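Local structure of CofB (Escherichia coli, 5AX6) at residues S11-S16 against A114-S119; D143-F148 against A191-T196; K61-T66 against G222-I227. The protein is a homotrimeric minor pilin of the type IVb pilus CFA/III of enterotoxigenic Escherichia coli and probably takes part in pilus assembly. One frame throughout, in Å; residues are numbered along the deposited sequence. Where two conformers were deposited one is given.

Contact 1 (S11-S16 against A114-S119); sequences SNALIS and AILSNS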
ATOM      1  N   SER A  11      37.072   9.633   8.932  1.00 28.54           N
ATOM      2  CA  SER A  11      36.511   9.422   7.598  1.00 28.89           C
ATOM      3  C   SER A  11      34.991   9.551   7.583  1.00 30.03           C
ATOM      4  O   SER A  11      34.425  10.110   6.646  1.00 25.80           O
ATOM      5  CB  SER A  11      36.931   8.051   7.054  1.00 28.58           C
ATOM      6  OG  SER A  11      38.335   8.018   6.852  1.00 31.69           O
ATOM      7  N   ASN A  12      34.321   9.031   8.608  1.00 25.84           N
ATOM      8  CA  ASN A  12      32.874   9.187   8.685  1.00 24.94           C
ATOM      9  C   ASN A  12      32.461  10.655   8.758  1.00 20.07           C
ATOM     10  O   ASN A  12      31.463  11.057   8.151  1.00 24.42           O
ATOM     11  CB  ASN A  12      32.291   8.440   9.890  1.00 30.35           C
ATOM     12  CG  ASN A  12      32.299   6.936   9.709  1.00 39.08           C
ATOM     13  OD1 ASN A  12      32.425   6.428   8.593  1.00 34.81           O
ATOM     14  ND2 ASN A  12      32.154   6.213  10.814  1.00 37.36           N
ATOM     15  N   ALA A  13      33.213  11.448   9.507  1.00 23.86           N
ATOM     16  CA  ALA A  13      32.895  12.866   9.648  1.00 29.07           C
ATOM     17  C   ALA A  13      33.190  13.620   8.342  1.00 24.66           C
ATOM     18  O   ALA A  13      32.415  14.484   7.918  1.00 22.36           O
ATOM     19  CB  ALA A  13      33.675  13.470  10.798  1.00 26.22           C
ATOM     20  N   LEU A  14      34.316  13.297   7.719  1.00 24.52           N
ATOM     21  CA  LEU A  14      34.664  13.881   6.427  1.00 25.36           C
ATOM     22  C   LEU A  14      33.586  13.592   5.375  1.00 25.71           C
ATOM     23  O   LEU A  14      33.146  14.495   4.656  1.00 23.19           O
ATOM     24  CB  LEU A  14      36.022  13.357   5.957  1.00 26.56           C
ATOM     25  CG  LEU A  14      37.226  13.965   6.679  1.00 26.96           C
ATOM     26  CD1 LEU A  14      38.502  13.175   6.376  1.00 26.48           C
ATOM     27  CD2 LEU A  14      37.404  15.449   6.305  1.00 25.04           C
ATOM     28  N   ILE A  15      33.163  12.336   5.284  1.00 22.61           N
ATOM     29  CA  ILE A  15      32.127  11.958   4.330  1.00 20.56           C
ATOM     30  C   ILE A  15      30.792  12.644   4.631  1.00 20.56           C
ATOM     31  O   ILE A  15      30.047  13.001   3.717  1.00 21.12           O
ATOM     32  CB  ILE A  15      31.915  10.439   4.311  1.00 23.40           C
ATOM     33  CG1 ILE A  15      33.077   9.750   3.599  1.00 31.22           C
ATOM     34  CG2 ILE A  15      30.581  10.083   3.665  1.00 24.07           C
ATOM     35  CD1 ILE A  15      33.690  10.570   2.494  1.00 34.97           C
ATOM     36  N   SER A  16      30.477  12.835   5.905  1.00 20.31           N
ATOM     37  CA  SER A  16      29.235  13.518   6.246  0.60 23.95           C
ATOM     38  C   SER A  16      29.245  14.955   5.746  1.00 20.23           C
ATOM     39  O   SER A  16      28.233  15.438   5.224  1.00 20.04           O
ATOM     40  CB  SER A  16      28.984  13.510   7.750  0.60 25.54           C
ATOM     41  OG  SER A  16      27.713  14.077   8.019  0.60 28.89           O
ATOM     42  N   ALA A 114      33.585  17.909  15.801  1.00 31.59           N
ATOM     43  CA  ALA A 114      34.695  18.133  16.723  1.00 36.48           C
ATOM     44  C   ALA A 114      35.975  17.415  16.310  1.00 26.80           C
ATOM     45  O   ALA A 114      37.065  17.977  16.402  1.00 31.58           O
ATOM     46  CB  ALA A 114      34.288  17.700  18.133  1.00 34.18           C
ATOM     47  N   ILE A 115      35.833  16.180  15.847  1.00 32.67           N
ATOM     48  CA  ILE A 115      36.986  15.357  15.497  1.00 33.50           C
ATOM     49  C   ILE A 115      37.829  16.024  14.405  1.00 37.56           C
ATOM     50  O   ILE A 115      39.044  15.834  14.338  1.00 31.97           O
ATOM     51  CB  ILE A 115      36.537  13.939  15.048  1.00 37.30           C
ATOM     52  CG1 ILE A 115      37.713  12.957  15.041  1.00 43.01           C
ATOM     53  CG2 ILE A 115      35.826  13.977  13.704  1.00 35.55           C
ATOM     54  CD1 ILE A 115      38.061  12.414  16.404  1.00 43.58           C
ATOM     55  N   LEU A 116      37.193  16.846  13.575  1.00 29.54           N
ATOM     56  CA  LEU A 116      37.886  17.462  12.446  1.00 30.78           C
ATOM     57  C   LEU A 116      38.631  18.750  12.812  1.00 31.16           C
ATOM     58  O   LEU A 116      39.268  19.371  11.956  1.00 34.14           O
ATOM     59  CB  LEU A 116      36.889  17.737  11.315  1.00 29.75           C
ATOM     60  CG  LEU A 116      36.145  16.508  10.776  1.00 27.37           C
ATOM     61  CD1 LEU A 116      35.161  16.899   9.673  1.00 28.77           C
ATOM     62  CD2 LEU A 116      37.135  15.474  10.252  1.00 25.99           C
ATOM     63  N   SER A 117      38.568  19.152  14.077  1.00 32.61           N
ATOM     64  CA  SER A 117      39.232  20.387  14.491  1.00 34.48           C
ATOM     65  C   SER A 117      40.751  20.230  14.454  1.00 40.33           C
ATOM     66  O   SER A 117      41.468  21.173  14.121  1.00 38.97           O
ATOM     67  CB  SER A 117      38.780  20.819  15.891  1.00 38.62           C
ATOM     68  OG  SER A 117      39.163  19.867  16.865  1.00 44.12           O
ATOM     69  N   ASN A 118      41.250  19.043  14.786  1.00 38.56           N
ATOM     70  CA  ASN A 118      42.696  18.812  14.684  1.00 46.25           C
ATOM     71  C   ASN A 118      43.072  17.409  14.219  1.00 44.49           C
ATOM     72  O   ASN A 118      44.087  16.863  14.644  1.00 45.87           O
ATOM     73  CB  ASN A 118      43.378  19.107  16.025  1.00 47.94           C
ATOM     74  CG  ASN A 118      42.649  18.489  17.203  1.00 54.29           C
ATOM     75  OD1 ASN A 118      41.862  17.552  17.043  1.00 60.53           O
ATOM     76  ND2 ASN A 118      42.906  19.016  18.397  1.00 59.73           N
ATOM     77  N   SER A 119      42.260  16.831  13.338  1.00 41.25           N
ATOM     78  CA  SER A 119      42.558  15.518  12.783  1.00 33.46           C
ATOM     79  C   SER A 119      43.681  15.618  11.760  1.00 36.81           C
ATOM     80  O   SER A 119      43.965  16.696  11.232  1.00 38.71           O
ATOM     81  CB  SER A 119      41.313  14.901  12.146  1.00 36.19           C
ATOM     82  OG  SER A 119      40.711  15.814  11.250  1.00 31.69           O
TER

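Contact 2 (D143-F148 against A191-T196); sequences DFILTF and AGWRLT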
ATOM      1  N   ASP A 143      34.906  19.078  -6.162  1.00 18.91           N
ATOM      2  CA  ASP A 143      36.190  18.558  -5.706  1.00 16.09           C
ATOM      3  C   ASP A 143      36.476  19.006  -4.279  1.00 18.82           C
ATOM      4  O   ASP A 143      36.308  20.176  -3.961  1.00 19.44           O
ATOM      5  CB  ASP A 143      37.330  19.039  -6.615  1.00 16.20           C
ATOM      6  CG  ASP A 143      37.294  18.411  -8.003  1.00 22.25           C
ATOM      7  OD1 ASP A 143      36.658  17.342  -8.175  1.00 21.00           O
ATOM      8  OD2 ASP A 143      37.931  18.986  -8.916  1.00 21.84           O
ATOM      9  N   PHE A 144      36.939  18.076  -3.450  1.00 16.42           N
ATOM     10  CA  PHE A 144      37.342  18.362  -2.079  1.00 16.98           C
ATOM     11  C   PHE A 144      38.831  18.074  -1.933  1.00 17.52           C
ATOM     12  O   PHE A 144      39.266  16.948  -2.169  1.00 21.64           O
ATOM     13  CB  PHE A 144      36.545  17.507  -1.084  1.00 15.88           C
ATOM     14  CG  PHE A 144      35.070  17.772  -1.102  1.00 21.16           C
ATOM     15  CD1 PHE A 144      34.501  18.682  -0.215  1.00 20.89           C
ATOM     16  CD2 PHE A 144      34.249  17.111  -2.005  1.00 21.77           C
ATOM     17  CE1 PHE A 144      33.131  18.940  -0.234  1.00 19.18           C
ATOM     18  CE2 PHE A 144      32.888  17.344  -2.025  1.00 19.17           C
ATOM     19  CZ  PHE A 144      32.322  18.263  -1.137  1.00 16.91           C
ATOM     20  N   ILE A 145      39.605  19.088  -1.573  1.00 18.74           N
ATOM     21  CA  ILE A 145      41.037  18.909  -1.354  1.00 19.77           C
ATOM     22  C   ILE A 145      41.238  18.678   0.129  1.00 22.73           C
ATOM     23  O   ILE A 145      40.887  19.529   0.950  1.00 21.36           O
ATOM     24  CB  ILE A 145      41.869  20.124  -1.833  1.00 20.81           C
ATOM     25  CG1 ILE A 145      41.896  20.185  -3.366  1.00 25.19           C
ATOM     26  CG2 ILE A 145      43.299  20.050  -1.309  1.00 25.12           C
ATOM     27  CD1 ILE A 145      40.571  20.580  -3.983  1.00 33.16           C
ATOM     28  N   LEU A 146      41.750  17.501   0.462  1.00 20.37           N
ATOM     29  CA  LEU A 146      41.987  17.122   1.851  1.00 22.66           C
ATOM     30  C   LEU A 146      43.465  17.235   2.162  1.00 25.60           C
ATOM     31  O   LEU A 146      44.285  16.633   1.475  1.00 28.64           O
ATOM     32  CB  LEU A 146      41.510  15.694   2.115  1.00 28.18           C
ATOM     33  CG  LEU A 146      40.021  15.494   2.409  1.00 29.64           C
ATOM     34  CD1 LEU A 146      39.187  16.268   1.420  1.00 31.79           C
ATOM     35  CD2 LEU A 146      39.680  14.005   2.373  1.00 36.30           C
ATOM     36  N   THR A 147      43.801  18.014   3.186  1.00 27.64           N
ATOM     37  CA  THR A 147      45.195  18.189   3.560  1.00 27.38           C
ATOM     38  C   THR A 147      45.616  17.155   4.607  1.00 36.69           C
ATOM     39  O   THR A 147      44.875  16.860   5.552  1.00 32.58           O
ATOM     40  CB  THR A 147      45.453  19.610   4.080  1.00 31.80           C
ATOM     41  OG1 THR A 147      46.841  19.755   4.395  1.00 42.73           O
ATOM     42  CG2 THR A 147      44.605  19.897   5.321  1.00 30.13           C
ATOM     43  N   PHE A 148      46.799  16.584   4.390  1.00 38.77           N
ATOM     44  CA  PHE A 148      47.453  15.674   5.324  1.00 44.53           C
ATOM     45  C   PHE A 148      48.331  16.459   6.283  1.00 50.27           C
ATOM     46  O   PHE A 148      49.226  17.184   5.848  1.00 49.79           O
ATOM     47  CB  PHE A 148      48.340  14.672   4.586  1.00 47.37           C
ATOM     48  CG  PHE A 148      47.643  13.427   4.131  1.00 49.62           C
ATOM     49  CD1 PHE A 148      47.140  12.521   5.046  1.00 56.80           C
ATOM     50  CD2 PHE A 148      47.566  13.118   2.777  1.00 52.55           C
ATOM     51  CE1 PHE A 148      46.525  11.352   4.617  1.00 61.92           C
ATOM     52  CE2 PHE A 148      46.958  11.951   2.342  1.00 50.39           C
ATOM     53  CZ  PHE A 148      46.435  11.069   3.265  1.00 56.26           C
ATOM     54  N   ALA A 191      45.857  28.259  -2.247  1.00 24.13           N
ATOM     55  CA  ALA A 191      46.093  28.515  -3.670  1.00 27.34           C
ATOM     56  C   ALA A 191      47.303  27.754  -4.219  1.00 29.19           C
ATOM     57  O   ALA A 191      47.534  27.738  -5.428  1.00 29.80           O
ATOM     58  CB  ALA A 191      46.263  30.001  -3.912  1.00 29.15           C
ATOM     59  N   GLY A 192      48.070  27.118  -3.341  1.00 31.89           N
ATOM     60  CA  GLY A 192      49.283  26.433  -3.759  1.00 29.67           C
ATOM     61  C   GLY A 192      49.095  25.022  -4.291  1.00 29.11           C
ATOM     62  O   GLY A 192      50.003  24.460  -4.897  1.00 23.07           O
ATOM     63  N   TRP A 193      47.928  24.429  -4.046  1.00 24.04           N
ATOM     64  CA  TRP A 193      47.672  23.047  -4.460  1.00 22.04           C
ATOM     65  C   TRP A 193      47.787  22.838  -5.966  1.00 24.04           C
ATOM     66  O   TRP A 193      47.320  23.660  -6.745  1.00 26.14           O
ATOM     67  CB  TRP A 193      46.267  22.615  -4.020  1.00 23.88           C
ATOM     68  CG  TRP A 193      46.101  22.452  -2.548  1.00 24.99           C
ATOM     69  CD1 TRP A 193      45.317  23.212  -1.715  1.00 18.32           C
ATOM     70  CD2 TRP A 193      46.717  21.455  -1.725  1.00 26.05           C
ATOM     71  NE1 TRP A 193      45.409  22.739  -0.425  1.00 20.36           N
ATOM     72  CE2 TRP A 193      46.263  21.663  -0.405  1.00 27.32           C
ATOM     73  CE3 TRP A 193      47.609  20.407  -1.976  1.00 25.21           C
ATOM     74  CZ2 TRP A 193      46.681  20.868   0.661  1.00 28.38           C
ATOM     75  CZ3 TRP A 193      48.015  19.612  -0.919  1.00 24.82           C
ATOM     76  CH2 TRP A 193      47.551  19.847   0.385  1.00 27.44           C
ATOM     77  N   ARG A 194      48.385  21.720  -6.368  1.00 24.53           N
ATOM     78  CA  ARG A 194      48.428  21.333  -7.774  1.00 22.50           C
ATOM     79  C   ARG A 194      48.447  19.815  -7.873  1.00 17.85           C
ATOM     80  O   ARG A 194      48.798  19.131  -6.912  1.00 23.71           O
ATOM     81  CB  ARG A 194      49.661  21.918  -8.472  1.00 22.46           C
ATOM     82  CG  ARG A 194      50.959  21.355  -7.905  1.00 24.25           C
ATOM     83  CD  ARG A 194      52.199  21.713  -8.733  1.00 30.86           C
ATOM     84  NE  ARG A 194      53.396  21.267  -8.023  1.00 32.41           N
ATOM     85  CZ  ARG A 194      53.998  21.974  -7.070  1.00 34.22           C
ATOM     86  NH1 ARG A 194      53.540  23.179  -6.738  1.00 29.73           N
ATOM     87  NH2 ARG A 194      55.064  21.478  -6.455  1.00 40.78           N
ATOM     88  N   LEU A 195      48.064  19.283  -9.026  1.00 22.20           N
ATOM     89  CA  LEU A 195      48.112  17.840  -9.228  1.00 19.73           C
ATOM     90  C   LEU A 195      49.551  17.335  -9.137  1.00 25.67           C
ATOM     91  O   LEU A 195      50.460  17.898  -9.739  1.00 21.98           O
ATOM     92  CB  LEU A 195      47.501  17.462 -10.577  1.00 22.80           C
ATOM     93  CG  LEU A 195      46.020  17.790 -10.743  1.00 27.98           C
ATOM     94  CD1 LEU A 195      45.584  17.525 -12.174  1.00 25.53           C
ATOM     95  CD2 LEU A 195      45.197  16.949  -9.770  1.00 21.91           C
ATOM     96  N   THR A 196      49.756  16.290  -8.356  1.00 24.52           N
ATOM     97  CA  THR A 196      51.033  15.595  -8.365  1.00 30.20           C
ATOM     98  C   THR A 196      51.167  14.896  -9.713  1.00 29.41           C
ATOM     99  O   THR A 196      50.185  14.358 -10.224  1.00 23.63           O
ATOM    100  CB  THR A 196      51.123  14.588  -7.208  1.00 27.20           C
ATOM    101  OG1 THR A 196      51.155  15.304  -5.966  1.00 26.43           O
ATOM    102  CG2 THR A 196      52.379  13.717  -7.334  1.00 29.12           C
TER

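Contact 3 (K61-T66 against G222-I227); sequences KDLNST and GLRLSI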
ATOM      1  N   LYS A  61      37.085  21.228 -16.031  1.00 23.23           N
ATOM      2  CA  LYS A  61      36.145  20.124 -16.273  1.00 27.49           C
ATOM      3  C   LYS A  61      36.863  18.798 -16.483  1.00 21.80           C
ATOM      4  O   LYS A  61      36.358  17.742 -16.110  1.00 25.60           O
ATOM      5  CB  LYS A  61      35.262  20.417 -17.487  1.00 27.10           C
ATOM      6  CG  LYS A  61      34.453  21.686 -17.393  1.00 28.01           C
ATOM      7  CD  LYS A  61      33.574  21.800 -18.623  1.00 39.08           C
ATOM      8  CE  LYS A  61      32.826  23.103 -18.659  1.00 47.95           C
ATOM      9  NZ  LYS A  61      31.944  23.145 -19.860  1.00 54.94           N
ATOM     10  N   ASP A  62      38.032  18.860 -17.110  1.00 24.23           N
ATOM     11  CA  ASP A  62      38.893  17.694 -17.268  1.00 27.04           C
ATOM     12  C   ASP A  62      39.621  17.432 -15.951  1.00 22.77           C
ATOM     13  O   ASP A  62      40.281  18.324 -15.427  1.00 23.71           O
ATOM     14  CB  ASP A  62      39.889  17.933 -18.418  1.00 30.71           C
ATOM     15  CG  ASP A  62      40.717  16.697 -18.771  1.00 37.64           C
ATOM     16  OD1 ASP A  62      41.027  15.869 -17.886  1.00 38.85           O
ATOM     17  OD2 ASP A  62      41.080  16.570 -19.958  1.00 49.30           O
ATOM     18  N   LEU A  63      39.492  16.221 -15.414  1.00 18.87           N
ATOM     19  CA  LEU A  63      40.153  15.867 -14.156  1.00 26.05           C
ATOM     20  C   LEU A  63      41.664  16.109 -14.183  1.00 29.04           C
ATOM     21  O   LEU A  63      42.307  16.271 -13.134  1.00 24.67           O
ATOM     22  CB  LEU A  63      39.877  14.407 -13.811  1.00 26.99           C
ATOM     23  CG  LEU A  63      38.520  14.118 -13.169  1.00 31.94           C
ATOM     24  CD1 LEU A  63      38.200  12.625 -13.259  1.00 34.22           C
ATOM     25  CD2 LEU A  63      38.516  14.590 -11.719  1.00 26.28           C
ATOM     26  N   ASN A  64      42.233  16.136 -15.384  1.00 26.53           N
ATOM     27  CA  ASN A  64      43.677  16.247 -15.516  1.00 24.56           C
ATOM     28  C   ASN A  64      44.152  17.668 -15.791  1.00 26.60           C
ATOM     29  O   ASN A  64      45.352  17.918 -15.868  1.00 28.31           O
ATOM     30  CB  ASN A  64      44.168  15.296 -16.612  1.00 28.63           C
ATOM     31  CG  ASN A  64      43.912  13.851 -16.263  1.00 30.25           C
ATOM     32  OD1 ASN A  64      44.417  13.350 -15.258  1.00 30.62           O
ATOM     33  ND2 ASN A  64      43.106  13.173 -17.074  1.00 35.83           N
ATOM     34  N   SER A  65      43.215  18.600 -15.916  1.00 23.80           N
ATOM     35  CA  SER A  65      43.565  19.985 -16.217  1.00 25.42           C
ATOM     36  C   SER A  65      44.020  20.713 -14.969  1.00 28.43           C
ATOM     37  O   SER A  65      43.782  20.247 -13.854  1.00 22.68           O
ATOM     38  CB  SER A  65      42.381  20.721 -16.835  1.00 26.60           C
ATOM     39  OG  SER A  65      41.977  20.088 -18.035  1.00 36.84           O
ATOM     40  N   THR A  66      44.667  21.862 -15.167  1.00 22.42           N
ATOM     41  CA  THR A  66      45.184  22.668 -14.065  1.00 19.09           C
ATOM     42  C   THR A  66      44.096  23.111 -13.095  1.00 20.00           C
ATOM     43  O   THR A  66      43.077  23.657 -13.515  1.00 19.61           O
ATOM     44  CB  THR A  66      45.863  23.934 -14.575  1.00 28.51           C
ATOM     45  OG1 THR A  66      46.641  23.624 -15.736  1.00 28.21           O
ATOM     46  CG2 THR A  66      46.744  24.535 -13.474  1.00 21.81           C
ATOM     47  N   GLY A 222      48.283  15.926  -0.299  1.00 29.06           N
ATOM     48  CA  GLY A 222      46.880  15.842   0.046  1.00 25.36           C
ATOM     49  C   GLY A 222      46.184  14.957  -0.960  1.00 26.59           C
ATOM     50  O   GLY A 222      46.820  14.424  -1.869  1.00 23.43           O
ATOM     51  N   LEU A 223      44.879  14.783  -0.786  1.00 24.15           N
ATOM     52  CA  LEU A 223      44.068  14.031  -1.729  1.00 24.29           C
ATOM     53  C   LEU A 223      42.946  14.913  -2.228  1.00 24.85           C
ATOM     54  O   LEU A 223      42.320  15.633  -1.445  1.00 25.78           O
ATOM     55  CB  LEU A 223      43.473  12.774  -1.089  1.00 26.09           C
ATOM     56  CG  LEU A 223      44.424  11.667  -0.633  1.00 27.07           C
ATOM     57  CD1 LEU A 223      43.638  10.657   0.201  1.00 32.65           C
ATOM     58  CD2 LEU A 223      45.075  10.996  -1.832  1.00 32.09           C
ATOM     59  N   ARG A 224      42.686  14.859  -3.524  1.00 21.27           N
ATOM     60  CA  ARG A 224      41.507  15.514  -4.060  1.00 20.08           C
ATOM     61  C   ARG A 224      40.438  14.460  -4.312  1.00 23.29           C
ATOM     62  O   ARG A 224      40.644  13.533  -5.099  1.00 18.83           O
ATOM     63  CB  ARG A 224      41.840  16.271  -5.349  1.00 19.41           C
ATOM     64  CG  ARG A 224      40.664  17.076  -5.887  1.00 22.21           C
ATOM     65  CD  ARG A 224      40.978  17.697  -7.229  1.00 23.53           C
ATOM     66  NE  ARG A 224      41.152  16.699  -8.280  1.00 22.33           N
ATOM     67  CZ  ARG A 224      41.376  17.008  -9.554  1.00 21.78           C
ATOM     68  NH1 ARG A 224      41.453  18.282  -9.914  1.00 16.67           N
ATOM     69  NH2 ARG A 224      41.534  16.050 -10.457  1.00 21.85           N
ATOM     70  N   LEU A 225      39.307  14.582  -3.620  1.00 20.12           N
ATOM     71  CA  LEU A 225      38.196  13.667  -3.823  1.00 20.64           C
ATOM     72  C   LEU A 225      37.159  14.342  -4.701  1.00 23.25           C
ATOM     73  O   LEU A 225      36.685  15.431  -4.361  1.00 19.76           O
ATOM     74  CB  LEU A 225      37.555  13.260  -2.489  1.00 21.80           C
ATOM     75  CG  LEU A 225      38.447  12.719  -1.376  1.00 26.89           C
ATOM     76  CD1 LEU A 225      37.612  12.474  -0.117  1.00 26.13           C
ATOM     77  CD2 LEU A 225      39.104  11.429  -1.828  1.00 29.80           C
ATOM     78  N   SER A 226      36.808  13.709  -5.822  1.00 21.95           N
ATOM     79  CA  SER A 226      35.840  14.282  -6.760  1.00 17.90           C
ATOM     80  C   SER A 226      34.497  13.581  -6.648  1.00 17.86           C
ATOM     81  O   SER A 226      34.438  12.355  -6.701  1.00 20.11           O
ATOM     82  CB  SER A 226      36.337  14.172  -8.207  1.00 21.69           C
ATOM     83  OG  SER A 226      37.553  14.875  -8.384  1.00 23.40           O
ATOM     84  N   ILE A 227      33.432  14.364  -6.509  1.00 18.39           N
ATOM     85  CA  ILE A 227      32.073  13.819  -6.457  1.00 19.78           C
ATOM     86  C   ILE A 227      31.236  14.361  -7.604  1.00 20.88           C
ATOM     87  O   ILE A 227      31.245  15.564  -7.872  1.00 18.49           O
ATOM     88  CB  ILE A 227      31.350  14.168  -5.146  1.00 19.71           C
ATOM     89  CG1 ILE A 227      32.262  13.954  -3.935  1.00 25.66           C
ATOM     90  CG2 ILE A 227      30.022  13.399  -5.059  1.00 21.49           C
ATOM     91  CD1 ILE A 227      32.447  12.504  -3.534  1.00 26.66           C
TER
HETATM   92  O   HOH W   1      41.696  19.241 -12.772  1.00 23.98           O

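Contact 1 (S11-S16 against A114-S119)
L116 and A13, with L14 beside them, carry this purely apolar contact, which belongs to the type IV pilin fold: helix 4-25, the N-terminal helix of the pilin domain, meets the loop that leads into strand 121-130 of the antiparallel sheet. Residues 114-116 form a short 3-10 turn, and from it the side chain of L116 is directed at the helix. Its chi1 of -59° carries CG toward the helix, and chi2 (179°) then turns CD1 to A13 and CD2 to L14. L116 CD1 rests 3.9 Å from the methyl CB of A13, while L116 CD2 lies 3.9 Å from L14 CG and 4.0 Å from L14 CD2. L14 also reaches L121 and I123 of the sheet and thereby joins loop, helix and strand in one apolar layer. A13 has a second neighbour in I115, whose longer branch turns away from A13 while CG2 touches it; the I115 side chain also packs on I9 and V10. The CA atoms of A13 and L116, 7.3 Å apart, are the closest CA pair across the contact. Behind the contact the loop is tied to itself: A114 O accepts hydrogen bonds from both S117 N and S117 OG, the latter with S117 OG 2.9 Å from A114 O. The methyl of A13 completes the packing, its CB standing 3.7 Å from I115 CG2.

Contact 2 (D143-F148 against A191-T196)
A chi1 of -72° at I145 sets CG1 beside the backbone N and leaves the CG2 methyl anti to that N, directed at W193; at W193 CG lies anti to the carbonyl carbon, and a chi2 of 114° turns one indole face to that methyl. The result is a CH-pi contact: I145 CG2 stands 3.5 Å from the centroid of the W193 five-membered ring, only 11° off the ring normal. It lies nearest the CE2 and NE1 atoms of W193, both 3.5 Å from I145 CG2. T147, two residues further along the same strand, approaches differently, at the rim of the six-membered ring: T147 CB is 3.8 Å from W193 CZ2, and its OG1 lies in the ring plane. Strand 139-148 is a central strand of the antiparallel sheet of the pilin domain, whereas W193 precedes strand 194-198, which is separated from it in the sheet by strands 220-227 and 179-185. The indole lies over strands 139-148 and 179-185, packing on V183 and R185 of the latter. Its polar edge is held too, for W193 NE1 donates to D124 OD2 on strand 121-130, which probably helps to hold the ring's orientation above I145.

Contact 3 (K61-T66 against G222-I227)
A type I beta turn from D62 to S65 offers its backbone to R224, whose side chain rises from strand 220-227 in the pilin domain. The chain of R224 leaves the strand extended, CG anti to the backbone N, and bends at chi3 (67°), bringing the edge of the guanidinium to the turn. NH2 of R224 donates to L63 O over 2.8 Å with an N-H...O angle of 163°, so the bond is nearly straight. It is also well directed: the donor lies in the carbonyl plane on a lone pair, and the oxygen is just 6° out of the guanidinium plane. The other terminal nitrogen works through water: R224 NH1 donates to a water at 3.0 Å, and this water in turn is placed to donate to S65 O at 2.6 Å and to D62 O, though it has more acceptors in reach than protons.

The type I turn is closed by the bond from S65 N to D62 O. Overlapping it is a separate Asx turn, in which N64 N donates to D62 OD1 at 2.8 Å, from above the carboxylate plane. In the sheet of the pilin fold, strand 220-227 runs between strands 139-148 and 179-185, and the 61-66 loop lies over the sheet face from which R224 and S226 project. There the guanidinium has a cation-pi partner in Y181 and a long, weak ion pair with D143. The CD2 methyl of L63 packs against two polar atoms, at 3.6 Å from R224 NH2 and 3.5 Å from S226 OG, a hydroxyl hydrogen-bonded to D143. L63 and N64 also pack on Q48 of a neighbouring subunit.

How the contacts relate
All three contacts lie in the pilin domain, on one side of the chain's centre. Contacts 2 and 3 are the closest pair, with centres about 9 Å apart, because strands 139-148 and 220-227 are neighbours in the sheet: L146 N and L223 O are 2.7 Å apart, a probable hydrogen bond. L195 CD1 of contact 2 also packs on L63 O of contact 3, at 3.6 Å. Contact 1 sits on the helix side, its centre about 17 Å from that of contact 2, which it touches through L14 CD1 and L146 CD2 at 4.3 Å. Contacts 1 and 3 do not touch; their centres are about 21 Å apart, and their segments alternate along the chain.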